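Local coordinates for pesticidial crystal protein CRY2AA (Bacillus thuringiensis serovar kurstaki, PDB 1I5P) that kills dipteran and lepidopteran insect larvae by binding to their midgut epithelial cells and promoting colloid-osmotic lysis, at residues Tyr49-Val54 against Ile93-Gln99. Residues are numbered along the deposited sequence; the frame is centred on the assembly and turned at random.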
loop_
_atom_site.group_PDB
_atom_site.type_symbol
_atom_site.label_atom_id
_atom_site.label_comp_id
_atom_site.label_asym_id
_atom_site.label_seq_id
_atom_site.Cartn_x
_atom_site.Cartn_y
_atom_site.Cartn_z
ATOM N N TYR A 49 -5.083 -11.050 -12.116
ATOM C CA TYR A 49 -6.464 -11.180 -12.571
ATOM C C TYR A 49 -7.160 -9.947 -12.009
ATOM O O TYR A 49 -8.384 -9.865 -11.938
ATOM C CB TYR A 49 -7.118 -12.471 -12.057
ATOM C CG TYR A 49 -6.870 -13.651 -12.971
ATOM C CD1 TYR A 49 -5.786 -14.501 -12.767
ATOM C CD2 TYR A 49 -7.671 -13.863 -14.091
ATOM C CE1 TYR A 49 -5.501 -15.533 -13.661
ATOM C CE2 TYR A 49 -7.393 -14.887 -14.993
ATOM C CZ TYR A 49 -6.310 -15.715 -14.777
ATOM O OH TYR A 49 -6.026 -16.707 -15.691
ATOM N N VAL A 50 -6.339 -8.985 -11.601
ATOM C CA VAL A 50 -6.838 -7.729 -11.059
ATOM C C VAL A 50 -7.320 -6.875 -12.225
ATOM O O VAL A 50 -6.624 -6.726 -13.226
ATOM C CB VAL A 50 -5.726 -6.944 -10.305
ATOM C CG1 VAL A 50 -6.236 -5.552 -9.918
ATOM C CG2 VAL A 50 -5.298 -7.704 -9.065
ATOM N N ALA A 51 -8.526 -6.336 -12.095
ATOM C CA ALA A 51 -9.099 -5.480 -13.125
ATOM C C ALA A 51 -8.400 -4.130 -13.021
ATOM O O ALA A 51 -8.430 -3.493 -11.969
ATOM C CB ALA A 51 -10.594 -5.320 -12.894
ATOM N N PRO A 52 -7.749 -3.684 -14.106
ATOM C CA PRO A 52 -7.038 -2.402 -14.128
ATOM C C PRO A 52 -7.835 -1.192 -13.641
ATOM O O PRO A 52 -7.254 -0.245 -13.111
ATOM C CB PRO A 52 -6.625 -2.262 -15.592
ATOM C CG PRO A 52 -7.672 -3.074 -16.322
ATOM C CD PRO A 52 -7.734 -4.292 -15.444
ATOM N N VAL A 53 -9.153 -1.207 -13.824
ATOM C CA VAL A 53 -9.969 -0.085 -13.379
ATOM C C VAL A 53 -9.794 0.202 -11.881
ATOM O O VAL A 53 -9.922 1.350 -11.443
ATOM C CB VAL A 53 -11.471 -0.333 -13.665
ATOM C CG1 VAL A 53 -11.997 -1.461 -12.789
ATOM C CG2 VAL A 53 -12.260 0.942 -13.430
ATOM N N VAL A 54 -9.499 -0.827 -11.090
ATOM C CA VAL A 54 -9.339 -0.614 -9.652
ATOM C C VAL A 54 -8.177 0.342 -9.408
ATOM O O VAL A 54 -8.229 1.183 -8.507
ATOM C CB VAL A 54 -9.101 -1.948 -8.880
ATOM C CG1 VAL A 54 -10.217 -2.938 -9.201
ATOM C CG2 VAL A 54 -7.741 -2.536 -9.229
ATOM N N ILE A 93 -14.813 -7.329 -12.937
ATOM C CA ILE A 93 -14.199 -7.401 -11.617
ATOM C C ILE A 93 -14.702 -8.667 -10.930
ATOM O O ILE A 93 -13.921 -9.431 -10.367
ATOM C CB ILE A 93 -14.573 -6.174 -10.761
ATOM C CG1 ILE A 93 -13.733 -4.968 -11.201
ATOM C CG2 ILE A 93 -14.367 -6.481 -9.277
ATOM C CD1 ILE A 93 -14.101 -3.665 -10.500
ATOM N N LEU A 94 -16.015 -8.880 -10.986
ATOM C CA LEU A 94 -16.625 -10.058 -10.380
ATOM C C LEU A 94 -16.106 -11.331 -11.013
ATOM O O LEU A 94 -15.751 -12.282 -10.318
ATOM C CB LEU A 94 -18.145 -10.030 -10.535
ATOM C CG LEU A 94 -18.816 -11.373 -10.206
ATOM C CD1 LEU A 94 -18.674 -11.691 -8.713
ATOM C CD2 LEU A 94 -20.277 -11.321 -10.605
ATOM N N ARG A 95 -16.065 -11.360 -12.338
ATOM C CA ARG A 95 -15.607 -12.554 -13.018
ATOM C C ARG A 95 -14.129 -12.849 -12.839
ATOM O O ARG A 95 -13.740 -14.012 -12.733
ATOM C CB ARG A 95 -15.995 -12.477 -14.490
ATOM C CG ARG A 95 -17.519 -12.421 -14.655
ATOM C CD ARG A 95 -18.200 -13.309 -13.601
ATOM N NE ARG A 95 -19.632 -13.510 -13.801
ATOM C CZ ARG A 95 -20.162 -14.553 -14.435
ATOM N NH1 ARG A 95 -19.380 -15.496 -14.936
ATOM N NH2 ARG A 95 -21.477 -14.663 -14.551
ATOM N N GLU A 96 -13.297 -11.816 -12.794
ATOM C CA GLU A 96 -11.877 -12.068 -12.590
ATOM C C GLU A 96 -11.642 -12.450 -11.133
ATOM O O GLU A 96 -10.684 -13.149 -10.818
ATOM C CB GLU A 96 -11.041 -10.845 -12.967
ATOM C CG GLU A 96 -11.109 -10.506 -14.449
ATOM C CD GLU A 96 -9.866 -9.800 -14.951
ATOM O OE1 GLU A 96 -8.793 -10.431 -14.961
ATOM O OE2 GLU A 96 -9.963 -8.615 -15.339
ATOM N N THR A 97 -12.515 -11.982 -10.244
ATOM C CA THR A 97 -12.396 -12.319 -8.834
ATOM C C THR A 97 -12.782 -13.790 -8.687
ATOM O O THR A 97 -12.170 -14.531 -7.916
ATOM C CB THR A 97 -13.335 -11.455 -7.968
ATOM O OG1 THR A 97 -12.985 -10.074 -8.123
ATOM C CG2 THR A 97 -13.215 -11.839 -6.496
ATOM N N GLU A 98 -13.801 -14.207 -9.437
ATOM C CA GLU A 98 -14.249 -15.595 -9.406
ATOM C C GLU A 98 -13.114 -16.490 -9.874
ATOM O O GLU A 98 -12.858 -17.543 -9.293
ATOM C CB GLU A 98 -15.464 -15.805 -10.321
ATOM C CG GLU A 98 -16.785 -15.356 -9.722
ATOM C CD GLU A 98 -17.993 -15.720 -10.580
ATOM O OE1 GLU A 98 -19.116 -15.729 -10.038
ATOM O OE2 GLU A 98 -17.833 -15.988 -11.792
ATOM N N GLN A 99 -12.432 -16.066 -10.931
ATOM C CA GLN A 99 -11.332 -16.850 -11.460
ATOM C C GLN A 99 -10.160 -16.887 -10.483
ATOM O O GLN A 99 -9.537 -17.931 -10.292
ATOM C CB GLN A 99 -10.879 -16.288 -12.811
ATOM C CG GLN A 99 -9.846 -17.155 -13.533
ATOM C CD GLN A 99 -9.789 -16.864 -15.023
ATOM O OE1 GLN A 99 -10.550 -16.043 -15.532
ATOM N NE2 GLN A 99 -8.889 -17.542 -15.730
#
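Y49 and A51 of the loop that leads into helix 53-65 lean on one side of helix 88-101, where I93, E96 and Q99 meet them. From the Y49 backbone outward, CB lies 3.8 Å from the backbone O of E96. The first torsion turns CG away from the carbonyl carbon (chi1 -87°), which brings the ring up to Q99. CD2 passes 3.7 Å from E96 OE1, with ring and carboxylate planes nearly perpendicular. Farther out, Q99 CG sits over one ring face, 4.1 Å from the centroid, a CH-pi contact; the Q99 amide continues past the CE2 side of the ring, its plane tilted 41° to it. At the tip, OH is 3.0 Å from Q99 NE2, but the angle is too poor for a hydrogen bond. The Y49 carbonyl O presses on E96 CB (3.0 Å), and the extended E96 chain carries its carboxylate past that oxygen, leaving two acceptors, Y49 O and E96 OE1, 3.1 Å apart. K42 probably eases this: its NZ forms a salt bridge with OE1 and a hydrogen bond with V50 O, tying helix 31-44 to both segments. The other end is apolar: A51 CB meets I93 CG1 at 3.6 Å, and I93 CD1 reaches V53 CG1 at 3.8 Å. Within the N-terminal helical bundle, I93 also packs on P175 and L176 of helix 170-193, while V50, V54 and I93 touch N251 of helix 238-259.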